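Local coordinates for carboxynorspermidine decarboxylase (PDB 3N29), which probably catalyses the pyridoxal-phosphate-dependent decarboxylation of carboxynorspermidine to norspermidine, as a dimeric enzyme of the beta/alpha-barrel-fold decarboxylase family, at residues 302-307 with 382-387; 345-350 with 387-392. One frame throughout, in Å; residues are numbered along the deposited sequence.

Contact 1: residues 302-307 with 382-387; sequences SEAHMP and KNTTFN
In the C-terminal sheet domain of this beta/alpha-barrel decarboxylase, the short helix 302-305 lies on the loop that joins strand 369-372 to strand 393-397, with Ala304 against Thr384 and, just past the helix, Pro307 against Lys382. A single direct hydrogen bond crosses: Thr384 N donates to Ala304 O over 2.9 Å, at an N-H...O angle of 153° and in the carbonyl plane. Ala304 O also lies 3.0 Å from Asn383 CB, a tight contact. Beside this bond, Ala304 CB rests 3.6 Å from Thr384 OG1. That hydroxyl lies between the backbone N and the carbonyl carbon (chi1 80°), a rotation that also lets it accept from Phe386 N two residues on, which is an ST turn.

Two waters extend the polar seam. One joins Thr384 OG1 to Glu303 O, the latter bond weak; the other donates to Thr384 O and lies in the plane of the His305 ring, at its edge, 2.9 Å from His305 NE2. His305 ND1 is bonded to Thr300 OG1, so both ring nitrogens have partners and the rotation of the imidazole is fixed.

Glu303 CG comes obliquely to Phe386 CD2, 4.1 Å away, while the carboxylate beyond it leaves this contact and pairs across the dimer interface with Lys382 of the second subunit. Lys382 of this chain likewise lines the norspermidine pocket, and bends at chi3 and chi4 carry its NZ to salt bridges with Asp308 and with Glu303 of the second subunit. Nearer the backbone, a chi1 of 65° sets CG between the main-chain N and carbonyl carbon; from there the side chain crosses the proline ring obliquely, Lys382 CG lying 3.8 Å from Pro307 CG.

Contact 2: residues 345-350 with 387-392; sequences TGNTCL and NGIRLP
Asn387 and Cys349 supply the polar part of this contact. Cys349 N donates to Asn387 OD1 over 2.8 Å, and the bond is almost straight, with an N-H...O angle of 172° and a C=O...N angle of 176°, so the amide is met end-on at its oxygen. Asn387 OD1 also lies 3.5 Å from Cys349 SG. The amide nitrogen, Asn387 ND2, is bonded to Glu102 of the second subunit, so that both polar atoms of the amide are held and its rotation is defined. Thr348 OG1 bonds Asp353 and also accepts a weak bond from Leu350 N.

These residues belong to two loops of the C-terminal sheet domain, one linking the antiparallel strands 340-345 and 354-360, the other leading into strand 393-397. The first of them brings Cys349 to the cofactor: its side chain comes within about 3 Å of a bound pyridoxal phosphate and packs on Tyr117 of the second subunit.

Van der Waals contact is concentrated on Ile389, whose CG1, CG2 and CD1 each meet a different neighbour. Ile389 CG1, anti to the carbonyl carbon (chi1 -60°), meets Thr348 CG2 at 3.6 Å, the two side chains crossing at about a right angle. CG2 is directed at the side chain of Asn347, which approaches from the opposite direction. The terminal methyl, Ile389 CD1, is instead placed beside the main chain, 3.6 Å from Asn347 O.

How the contacts relate
The centres of contacts 1 and 2 lie about 8 Å apart, and both belong to the C-terminal sheet domain. Along the chain their segments alternate: 302-307, then 345-350, then 382-387 and 387-392, which run on from each other and share Asn387. The continuous loop before strand 393-397 therefore meets helix 302-305 mainly with its first half and the 345-350 loop mainly with its second, though Ile389 and Pro392 also touch His305. The contacts also touch directly, with His305 CE1 3.4 Å from Arg390 O and Glu303 OE1 3.5 Å from Leu350 CD1. Both reach the second subunit, contact 1 beside norspermidine and contact 2 beside pyridoxal phosphate, consistent with active sites built at the dimer interface.

Contact 1: residues 302-307 with 382-387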
loop_
_atom_site.group_PDB
_atom_site.type_symbol
_atom_site.label_atom_id
_atom_site.label_comp_id
_atom_site.label_asym_id
_atom_site.label_seq_id
_atom_site.Cartn_x
_atom_site.Cartn_y
_atom_site.Cartn_z
ATOM N N SER A 302 -5.598 -5.077 -7.669
ATOM C CA SER A 302 -5.601 -5.669 -6.333
ATOM C C SER A 302 -4.550 -4.988 -5.501
ATOM O O SER A 302 -4.874 -4.543 -4.388
ATOM C CB SER A 302 -5.381 -7.206 -6.439
ATOM O OG SER A 302 -4.154 -7.409 -7.129
ATOM N N GLU A 303 -3.352 -4.815 -6.042
ATOM C CA GLU A 303 -2.210 -4.256 -5.291
ATOM C C GLU A 303 -2.437 -2.797 -4.807
ATOM O O GLU A 303 -2.140 -2.454 -3.664
ATOM C CB GLU A 303 -0.990 -4.259 -6.175
ATOM C CG GLU A 303 0.240 -3.573 -5.518
ATOM C CD GLU A 303 1.246 -4.590 -4.949
ATOM O OE1 GLU A 303 1.119 -5.811 -5.299
ATOM O OE2 GLU A 303 2.144 -4.143 -4.183
ATOM N N ALA A 304 -3.033 -1.969 -5.675
ATOM C CA ALA A 304 -3.157 -0.537 -5.390
ATOM C C ALA A 304 -4.477 -0.201 -4.731
ATOM O O ALA A 304 -4.534 0.782 -3.937
ATOM C CB ALA A 304 -2.971 0.237 -6.702
ATOM N N HIS A 305 -5.543 -0.970 -5.043
ATOM C CA HIS A 305 -6.937 -0.605 -4.656
ATOM C C HIS A 305 -7.607 -1.545 -3.654
ATOM O O HIS A 305 -8.551 -1.147 -2.979
ATOM C CB HIS A 305 -7.820 -0.466 -5.930
ATOM C CG HIS A 305 -7.311 0.527 -6.941
ATOM N ND1 HIS A 305 -7.679 0.492 -8.254
ATOM C CD2 HIS A 305 -6.401 1.524 -6.843
ATOM C CE1 HIS A 305 -7.047 1.442 -8.935
ATOM N NE2 HIS A 305 -6.271 2.096 -8.091
ATOM N N MET A 306 -7.108 -2.809 -3.522
ATOM C CA MET A 306 -7.589 -3.719 -2.509
ATOM C C MET A 306 -6.345 -4.337 -1.861
ATOM O O MET A 306 -6.192 -5.558 -1.897
ATOM C CB MET A 306 -8.537 -4.825 -3.089
ATOM C CG MET A 306 -9.925 -4.303 -3.736
ATOM S SD MET A 306 -10.906 -5.612 -4.543
ATOM C CE MET A 306 -10.190 -5.664 -6.170
ATOM N N PRO A 307 -5.439 -3.541 -1.352
ATOM C CA PRO A 307 -4.146 -4.015 -0.873
ATOM C C PRO A 307 -4.212 -5.177 0.114
ATOM O O PRO A 307 -3.383 -6.013 0.057
ATOM C CB PRO A 307 -3.543 -2.789 -0.226
ATOM C CG PRO A 307 -4.555 -1.809 -0.199
ATOM C CD PRO A 307 -5.645 -2.133 -1.045
ATOM N N LYS A 382 -5.799 2.843 2.790
ATOM C CA LYS A 382 -4.468 2.340 2.599
ATOM C C LYS A 382 -4.158 2.060 1.155
ATOM O O LYS A 382 -3.270 1.227 0.833
ATOM C CB LYS A 382 -4.201 1.114 3.464
ATOM C CG LYS A 382 -5.023 -0.103 3.135
ATOM C CD LYS A 382 -5.027 -1.047 4.434
ATOM C CE LYS A 382 -3.676 -1.394 5.103
ATOM N NZ LYS A 382 -2.848 -2.423 4.382
ATOM N N ASN A 383 -4.873 2.727 0.265
ATOM C CA ASN A 383 -4.633 2.551 -1.155
ATOM C C ASN A 383 -3.520 3.437 -1.711
ATOM O O ASN A 383 -2.949 4.308 -1.002
ATOM C CB ASN A 383 -5.898 2.551 -1.978
ATOM C CG ASN A 383 -6.552 3.941 -2.153
ATOM O OD1 ASN A 383 -5.975 4.956 -1.807
ATOM N ND2 ASN A 383 -7.800 3.945 -2.708
ATOM N N THR A 384 -3.165 3.182 -2.963
ATOM C CA THR A 384 -1.971 3.807 -3.518
ATOM C C THR A 384 -2.166 4.193 -4.981
ATOM O O THR A 384 -3.103 3.732 -5.596
ATOM C CB THR A 384 -0.703 2.813 -3.415
ATOM O OG1 THR A 384 -0.725 1.844 -4.458
ATOM C CG2 THR A 384 -0.719 1.973 -1.988
ATOM N N THR A 385 -1.238 5.027 -5.483
ATOM C CA THR A 385 -1.089 5.403 -6.860
ATOM C C THR A 385 0.120 4.725 -7.484
ATOM O O THR A 385 0.717 5.262 -8.399
ATOM C CB THR A 385 -0.997 6.960 -6.984
ATOM O OG1 THR A 385 0.080 7.476 -6.183
ATOM C CG2 THR A 385 -2.326 7.605 -6.555
ATOM N N PHE A 386 0.380 3.486 -7.060
ATOM C CA PHE A 386 1.464 2.711 -7.604
ATOM C C PHE A 386 1.220 2.577 -9.098
ATOM O O PHE A 386 0.077 2.327 -9.544
ATOM C CB PHE A 386 1.514 1.349 -6.932
ATOM C CG PHE A 386 2.603 0.432 -7.456
ATOM C CD1 PHE A 386 3.913 0.881 -7.586
ATOM C CD2 PHE A 386 2.330 -0.861 -7.803
ATOM C CE1 PHE A 386 4.908 0.062 -8.043
ATOM C CE2 PHE A 386 3.330 -1.698 -8.278
ATOM C CZ PHE A 386 4.613 -1.248 -8.374
ATOM N N ASN A 387 2.292 2.683 -9.853
ATOM C CA ASN A 387 2.288 2.553 -11.321
ATOM C C ASN A 387 1.444 3.659 -11.935
ATOM O O ASN A 387 1.084 3.591 -13.091
ATOM C CB ASN A 387 1.778 1.176 -11.751
ATOM C CG ASN A 387 2.469 0.614 -12.970
ATOM O OD1 ASN A 387 2.121 -0.503 -13.367
ATOM N ND2 ASN A 387 3.460 1.379 -13.597
HETATM O O HOH W 1 0.243 -0.629 -4.062
HETATM O O HOH W 2 -4.520 4.343 -7.921
#

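Contact 2: residues 345-350 with 387-392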
loop_
_atom_site.group_PDB
_atom_site.type_symbol
_atom_site.label_atom_id
_atom_site.label_comp_id
_atom_site.label_asym_id
_atom_site.label_seq_id
_atom_site.Cartn_x
_atom_site.Cartn_y
_atom_site.Cartn_z
ATOM N N THR A 345 -8.285 -9.795 -13.321
ATOM C CA THR A 345 -6.970 -9.296 -13.135
ATOM C C THR A 345 -6.961 -7.791 -13.238
ATOM O O THR A 345 -7.906 -7.209 -13.767
ATOM C CB THR A 345 -6.049 -9.891 -14.195
ATOM O OG1 THR A 345 -6.371 -9.467 -15.514
ATOM C CG2 THR A 345 -6.109 -11.503 -14.188
ATOM N N GLY A 346 -5.843 -7.183 -12.846
ATOM C CA GLY A 346 -5.738 -5.735 -12.729
ATOM C C GLY A 346 -4.965 -5.061 -13.836
ATOM O O GLY A 346 -4.389 -5.684 -14.684
ATOM N N ASN A 347 -4.872 -3.755 -13.705
ATOM C CA ASN A 347 -4.290 -2.844 -14.704
ATOM C C ASN A 347 -2.875 -2.310 -14.380
ATOM O O ASN A 347 -2.329 -1.496 -15.156
ATOM C CB ASN A 347 -5.216 -1.686 -15.069
ATOM C CG ASN A 347 -5.548 -0.791 -13.926
ATOM O OD1 ASN A 347 -5.257 -1.104 -12.739
ATOM N ND2 ASN A 347 -6.219 0.324 -14.238
ATOM N N THR A 348 -2.281 -2.764 -13.278
ATOM C CA THR A 348 -0.896 -2.470 -13.054
ATOM C C THR A 348 -0.095 -3.364 -13.968
ATOM O O THR A 348 -0.613 -4.356 -14.548
ATOM C CB THR A 348 -0.441 -2.641 -11.615
ATOM O OG1 THR A 348 -0.422 -4.024 -11.293
ATOM C CG2 THR A 348 -1.391 -1.863 -10.678
ATOM N N CYS A 349 1.156 -2.985 -14.163
ATOM C CA CYS A 349 2.086 -3.838 -14.920
ATOM C C CYS A 349 2.643 -5.058 -14.148
ATOM O O CYS A 349 3.452 -5.762 -14.694
ATOM C CB CYS A 349 3.201 -2.949 -15.549
ATOM S SG CYS A 349 2.481 -1.697 -16.678
ATOM N N LEU A 350 2.173 -5.393 -12.951
ATOM C CA LEU A 350 2.751 -6.510 -12.171
ATOM C C LEU A 350 2.134 -7.803 -12.625
ATOM O O LEU A 350 0.960 -7.871 -12.835
ATOM C CB LEU A 350 2.410 -6.410 -10.657
ATOM C CG LEU A 350 2.905 -5.163 -9.939
ATOM C CD1 LEU A 350 2.345 -5.119 -8.452
ATOM C CD2 LEU A 350 4.406 -5.160 -10.001
ATOM N N ASN A 387 2.292 2.683 -9.853
ATOM C CA ASN A 387 2.288 2.553 -11.321
ATOM C C ASN A 387 1.444 3.659 -11.935
ATOM O O ASN A 387 1.084 3.591 -13.091
ATOM C CB ASN A 387 1.778 1.176 -11.751
ATOM C CG ASN A 387 2.469 0.614 -12.970
ATOM O OD1 ASN A 387 2.121 -0.503 -13.367
ATOM N ND2 ASN A 387 3.460 1.379 -13.597
ATOM N N GLY A 388 1.163 4.735 -11.190
ATOM C CA GLY A 388 0.353 5.762 -11.742
ATOM C C GLY A 388 -1.059 5.319 -12.116
ATOM O O GLY A 388 -1.695 5.964 -12.950
ATOM N N ILE A 389 -1.579 4.251 -11.494
ATOM C CA ILE A 389 -2.935 3.815 -11.793
ATOM C C ILE A 389 -3.888 4.863 -11.272
ATOM O O ILE A 389 -3.758 5.295 -10.147
ATOM C CB ILE A 389 -3.241 2.429 -11.199
ATOM C CG1 ILE A 389 -2.251 1.438 -11.804
ATOM C CG2 ILE A 389 -4.627 1.915 -11.610
ATOM C CD1 ILE A 389 -2.067 1.598 -13.334
ATOM N N ARG A 390 -4.882 5.180 -12.083
ATOM C CA ARG A 390 -5.925 6.084 -11.696
ATOM C C ARG A 390 -6.669 5.553 -10.489
ATOM O O ARG A 390 -7.161 4.458 -10.493
ATOM C CB ARG A 390 -6.910 6.290 -12.872
ATOM C CG ARG A 390 -7.992 7.369 -12.643
ATOM C CD ARG A 390 -8.771 7.764 -14.008
ATOM N NE ARG A 390 -8.172 7.259 -15.278
ATOM C CZ ARG A 390 -8.759 7.369 -16.498
ATOM N NH1 ARG A 390 -9.911 8.007 -16.610
ATOM N NH2 ARG A 390 -8.201 6.865 -17.615
ATOM N N LEU A 391 -6.744 6.356 -9.467
ATOM C CA LEU A 391 -7.446 5.987 -8.226
ATOM C C LEU A 391 -8.946 5.815 -8.456
ATOM O O LEU A 391 -9.552 6.563 -9.253
ATOM C CB LEU A 391 -7.283 7.148 -7.228
ATOM C CG LEU A 391 -5.936 7.231 -6.572
ATOM C CD1 LEU A 391 -5.671 8.650 -5.963
ATOM C CD2 LEU A 391 -5.828 6.150 -5.479
ATOM N N PRO A 392 -9.576 4.916 -7.699
ATOM C CA PRO A 392 -11.060 4.868 -7.759
ATOM C C PRO A 392 -11.595 6.102 -7.087
ATOM O O PRO A 392 -11.076 6.461 -6.036
ATOM C CB PRO A 392 -11.414 3.593 -6.963
ATOM C CG PRO A 392 -10.070 2.779 -7.016
ATOM C CD PRO A 392 -9.051 3.865 -6.821
#